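PDB 2ZKT: 2,3-bisphosphoglycerate-independent phosphoglycerate mutase from Pyrococcus horikoshii, which probably interconverts 2-phosphoglycerate and 3-phosphoglycerate in glycolysis, as a metal-dependent mutase of the alkaline phosphatase superfamily. Local coordinates for residues K243-V255 / K286-H300. Residues are numbered along the deposited sequence; the frame is centred on the assembly and turned at random.
Sequences KVKAAGVIAVALV and KAVELLKDYDFVFLH
A247 sets its methyl squarely over the Y294 ring, CB lying 3.4 Å from the ring centroid and 6° off the normal, a CH-pi contact nearly centred on the ring. With CG anti to the carbonyl carbon (chi1 -74°), the ring lies beside its own backbone N and under the alanine methyl; its hydroxyl is tied to D265 and Y267. Replacing Y294 with an alanine would probably strip the A247 methyl of its aromatic cover and leave D265 without the phenol hydroxyl. Further along the same face of the sheet, V249 CG2 meets L290 CD1 at 3.7 Å; that leucine methyl also reaches A247 CB, packing helix 286-291 against the strand. At the strand entrance D295 OD2 accepts from K245 N at 2.7 Å on its anti side, while K245 O receives both D295 N and F296 N. The parallel ladder then grips A247 twice (N to F296 O, O from F298 N) and V249 likewise (N to F298 O, O from H300 N). On the face carrying F296 and F298, I250 CD1 abuts the F298 ring edge at 3.7 Å. V255 CG2 sits off-centre over the H300 ring. Helix 280-291 thus makes a beta-alpha-beta crossover from strand 265-267 to strand 296-301, passing over intervening strand 246-249, in the alkaline phosphatase-like alpha/beta core, and brings the H300 side chain about 5 Å from a zinc ion.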
# COMPACT_ATOMS: atom_id res chain seq x y z
N LYS B 243 -31.13 -8.62 18.70
CA LYS B 243 -31.99 -7.49 19.12
C LYS B 243 -31.38 -6.15 18.70
O LYS B 243 -31.11 -5.28 19.54
CB LYS B 243 -32.19 -7.52 20.63
CG LYS B 243 -32.72 -8.86 21.15
CD LYS B 243 -32.78 -8.88 22.67
CE LYS B 243 -33.26 -10.23 23.19
NZ LYS B 243 -33.29 -10.27 24.68
N VAL B 244 -31.17 -6.00 17.40
CA VAL B 244 -30.58 -4.78 16.86
C VAL B 244 -31.22 -4.42 15.51
O VAL B 244 -31.91 -5.25 14.89
CB VAL B 244 -29.05 -4.97 16.60
CG1 VAL B 244 -28.32 -5.30 17.91
CG2 VAL B 244 -28.83 -6.08 15.56
N LYS B 245 -30.99 -3.18 15.09
CA LYS B 245 -31.46 -2.73 13.78
C LYS B 245 -30.18 -2.90 12.96
O LYS B 245 -29.11 -2.42 13.38
CB LYS B 245 -31.87 -1.25 13.79
CG LYS B 245 -33.13 -0.96 14.60
CD LYS B 245 -33.43 0.53 14.66
CE LYS B 245 -34.68 0.81 15.49
NZ LYS B 245 -34.99 2.27 15.59
N ALA B 246 -30.27 -3.61 11.84
CA ALA B 246 -29.11 -3.87 11.01
C ALA B 246 -29.28 -3.44 9.55
O ALA B 246 -30.26 -3.82 8.89
CB ALA B 246 -28.76 -5.36 11.08
N ALA B 247 -28.31 -2.67 9.05
CA ALA B 247 -28.33 -2.19 7.66
C ALA B 247 -27.03 -2.56 6.95
O ALA B 247 -26.00 -2.76 7.58
CB ALA B 247 -28.51 -0.67 7.63
N GLY B 248 -27.08 -2.65 5.62
CA GLY B 248 -25.88 -2.99 4.85
C GLY B 248 -25.72 -2.20 3.56
O GLY B 248 -26.69 -1.94 2.83
N VAL B 249 -24.49 -1.80 3.27
CA VAL B 249 -24.17 -1.07 2.04
C VAL B 249 -23.60 -2.14 1.11
O VAL B 249 -22.46 -2.59 1.28
CB VAL B 249 -23.10 0.01 2.29
CG1 VAL B 249 -22.70 0.66 0.97
CG2 VAL B 249 -23.64 1.05 3.26
N ILE B 250 -24.39 -2.57 0.13
CA ILE B 250 -23.95 -3.63 -0.77
C ILE B 250 -24.36 -3.40 -2.22
O ILE B 250 -25.41 -2.82 -2.49
CB ILE B 250 -24.56 -4.97 -0.30
CG1 ILE B 250 -24.42 -5.09 1.22
CG2 ILE B 250 -23.91 -6.14 -1.05
CD1 ILE B 250 -25.18 -6.25 1.82
N ALA B 251 -23.52 -3.87 -3.15
CA ALA B 251 -23.81 -3.71 -4.58
C ALA B 251 -24.07 -5.07 -5.25
O ALA B 251 -25.10 -5.26 -5.90
CB ALA B 251 -22.66 -2.97 -5.28
N VAL B 252 -23.15 -6.02 -5.08
CA VAL B 252 -23.30 -7.34 -5.69
C VAL B 252 -24.60 -8.02 -5.26
O VAL B 252 -24.93 -8.09 -4.07
CB VAL B 252 -22.12 -8.26 -5.34
CG1 VAL B 252 -22.13 -9.49 -6.23
CG2 VAL B 252 -20.82 -7.50 -5.50
N ALA B 253 -25.33 -8.53 -6.26
CA ALA B 253 -26.61 -9.20 -6.05
C ALA B 253 -26.60 -10.34 -5.01
O ALA B 253 -27.38 -10.33 -4.05
CB ALA B 253 -27.13 -9.73 -7.39
N LEU B 254 -25.71 -11.32 -5.22
CA LEU B 254 -25.64 -12.47 -4.33
C LEU B 254 -25.45 -12.12 -2.84
O LEU B 254 -26.03 -12.77 -1.97
CB LEU B 254 -24.52 -13.41 -4.79
CG LEU B 254 -24.40 -14.73 -4.01
CD1 LEU B 254 -25.74 -15.44 -3.99
CD2 LEU B 254 -23.33 -15.60 -4.66
N VAL B 255 -24.64 -11.10 -2.55
CA VAL B 255 -24.41 -10.73 -1.16
C VAL B 255 -25.59 -9.94 -0.60
O VAL B 255 -25.90 -10.05 0.60
CB VAL B 255 -23.09 -9.93 -1.01
CG1 VAL B 255 -22.90 -9.47 0.44
CG2 VAL B 255 -21.91 -10.81 -1.44
N LYS B 286 -22.35 6.63 2.82
CA LYS B 286 -23.61 6.00 3.24
C LYS B 286 -23.49 5.22 4.56
O LYS B 286 -24.39 5.29 5.42
CB LYS B 286 -24.13 5.07 2.13
CG LYS B 286 -25.51 4.48 2.41
CD LYS B 286 -26.55 5.59 2.62
CE LYS B 286 -27.89 5.03 3.09
NZ LYS B 286 -28.86 6.13 3.41
N ALA B 287 -22.39 4.46 4.72
CA ALA B 287 -22.17 3.67 5.94
C ALA B 287 -22.25 4.57 7.16
O ALA B 287 -22.91 4.24 8.16
CB ALA B 287 -20.80 2.99 5.88
N VAL B 288 -21.57 5.72 7.08
CA VAL B 288 -21.57 6.70 8.17
C VAL B 288 -22.99 7.20 8.46
O VAL B 288 -23.36 7.37 9.63
CB VAL B 288 -20.68 7.91 7.82
CG1 VAL B 288 -20.65 8.89 9.00
CG2 VAL B 288 -19.28 7.45 7.46
N GLU B 289 -23.77 7.44 7.41
CA GLU B 289 -25.16 7.90 7.57
C GLU B 289 -25.96 6.85 8.34
O GLU B 289 -26.58 7.16 9.36
CB GLU B 289 -25.84 8.11 6.20
CG GLU B 289 -25.45 9.39 5.45
CD GLU B 289 -26.26 9.56 4.17
OE1 GLU B 289 -27.51 9.65 4.25
OE2 GLU B 289 -25.65 9.59 3.07
N LEU B 290 -25.94 5.61 7.84
CA LEU B 290 -26.67 4.50 8.46
C LEU B 290 -26.31 4.24 9.93
O LEU B 290 -27.17 3.83 10.71
CB LEU B 290 -26.46 3.21 7.65
CG LEU B 290 -26.99 3.25 6.21
CD1 LEU B 290 -26.47 2.04 5.44
CD2 LEU B 290 -28.53 3.28 6.22
N LEU B 291 -25.06 4.49 10.31
CA LEU B 291 -24.67 4.27 11.70
C LEU B 291 -25.52 5.12 12.64
O LEU B 291 -25.74 4.76 13.80
CB LEU B 291 -23.17 4.59 11.90
CG LEU B 291 -22.19 3.43 11.60
CD1 LEU B 291 -20.76 3.94 11.59
CD2 LEU B 291 -22.35 2.34 12.66
N LYS B 292 -26.01 6.25 12.12
CA LYS B 292 -26.85 7.16 12.91
C LYS B 292 -28.25 6.61 13.23
O LYS B 292 -28.89 7.08 14.16
CB LYS B 292 -26.99 8.51 12.20
CG LYS B 292 -25.70 9.34 12.15
CD LYS B 292 -25.88 10.59 11.31
CE LYS B 292 -24.56 11.36 11.19
NZ LYS B 292 -24.67 12.52 10.24
N ASP B 293 -28.72 5.61 12.47
CA ASP B 293 -30.05 5.06 12.73
C ASP B 293 -30.09 3.54 12.90
O ASP B 293 -31.16 2.96 13.11
CB ASP B 293 -31.02 5.45 11.59
CG ASP B 293 -31.25 6.96 11.52
OD1 ASP B 293 -31.70 7.55 12.54
OD2 ASP B 293 -30.99 7.55 10.45
N TYR B 294 -28.93 2.90 12.82
CA TYR B 294 -28.87 1.45 12.97
C TYR B 294 -27.82 1.09 14.02
O TYR B 294 -26.91 1.89 14.28
CB TYR B 294 -28.51 0.81 11.63
CG TYR B 294 -29.65 0.80 10.62
CD1 TYR B 294 -30.58 -0.25 10.60
CD2 TYR B 294 -29.80 1.84 9.69
CE1 TYR B 294 -31.63 -0.27 9.67
CE2 TYR B 294 -30.85 1.83 8.76
CZ TYR B 294 -31.76 0.76 8.76
OH TYR B 294 -32.81 0.72 7.85
N ASP B 295 -27.94 -0.08 14.62
CA ASP B 295 -26.97 -0.50 15.64
C ASP B 295 -25.79 -1.24 15.01
O ASP B 295 -24.66 -1.12 15.46
CB ASP B 295 -27.63 -1.42 16.67
CG ASP B 295 -28.92 -0.85 17.22
OD1 ASP B 295 -28.87 0.22 17.86
OD2 ASP B 295 -29.99 -1.49 17.00
N PHE B 296 -26.08 -2.00 13.95
CA PHE B 296 -25.06 -2.78 13.26
C PHE B 296 -25.09 -2.47 11.77
O PHE B 296 -26.15 -2.56 11.13
CB PHE B 296 -25.34 -4.28 13.47
CG PHE B 296 -24.17 -5.17 13.13
CD1 PHE B 296 -23.16 -5.39 14.07
CD2 PHE B 296 -24.07 -5.76 11.87
CE1 PHE B 296 -22.06 -6.19 13.75
CE2 PHE B 296 -22.97 -6.56 11.55
CZ PHE B 296 -21.97 -6.77 12.49
N VAL B 297 -23.93 -2.10 11.21
CA VAL B 297 -23.83 -1.79 9.79
C VAL B 297 -22.79 -2.68 9.11
O VAL B 297 -21.68 -2.87 9.63
CB VAL B 297 -23.46 -0.28 9.56
CG1 VAL B 297 -23.12 -0.03 8.09
CG2 VAL B 297 -24.64 0.61 9.97
N PHE B 298 -23.17 -3.22 7.96
CA PHE B 298 -22.30 -4.10 7.17
C PHE B 298 -21.96 -3.40 5.85
O PHE B 298 -22.85 -2.92 5.14
CB PHE B 298 -23.04 -5.43 6.91
CG PHE B 298 -22.35 -6.33 5.92
CD1 PHE B 298 -21.12 -6.92 6.23
CD2 PHE B 298 -22.92 -6.57 4.67
CE1 PHE B 298 -20.47 -7.75 5.30
CE2 PHE B 298 -22.27 -7.39 3.73
CZ PHE B 298 -21.04 -7.98 4.04
N LEU B 299 -20.68 -3.35 5.51
CA LEU B 299 -20.22 -2.71 4.27
C LEU B 299 -19.44 -3.73 3.43
O LEU B 299 -18.49 -4.36 3.92
CB LEU B 299 -19.33 -1.50 4.60
CG LEU B 299 -18.59 -0.81 3.44
CD1 LEU B 299 -19.57 -0.39 2.35
CD2 LEU B 299 -17.85 0.41 3.97
N HIS B 300 -19.84 -3.88 2.17
CA HIS B 300 -19.19 -4.83 1.27
C HIS B 300 -18.49 -4.12 0.10
O HIS B 300 -19.02 -3.16 -0.46
CB HIS B 300 -20.24 -5.82 0.77
CG HIS B 300 -19.68 -7.00 0.04
ND1 HIS B 300 -19.34 -6.96 -1.30
CD2 HIS B 300 -19.39 -8.26 0.46
CE1 HIS B 300 -18.87 -8.15 -1.67
NE2 HIS B 300 -18.90 -8.95 -0.62
O HOH W 1 -20.60 -4.95 -3.30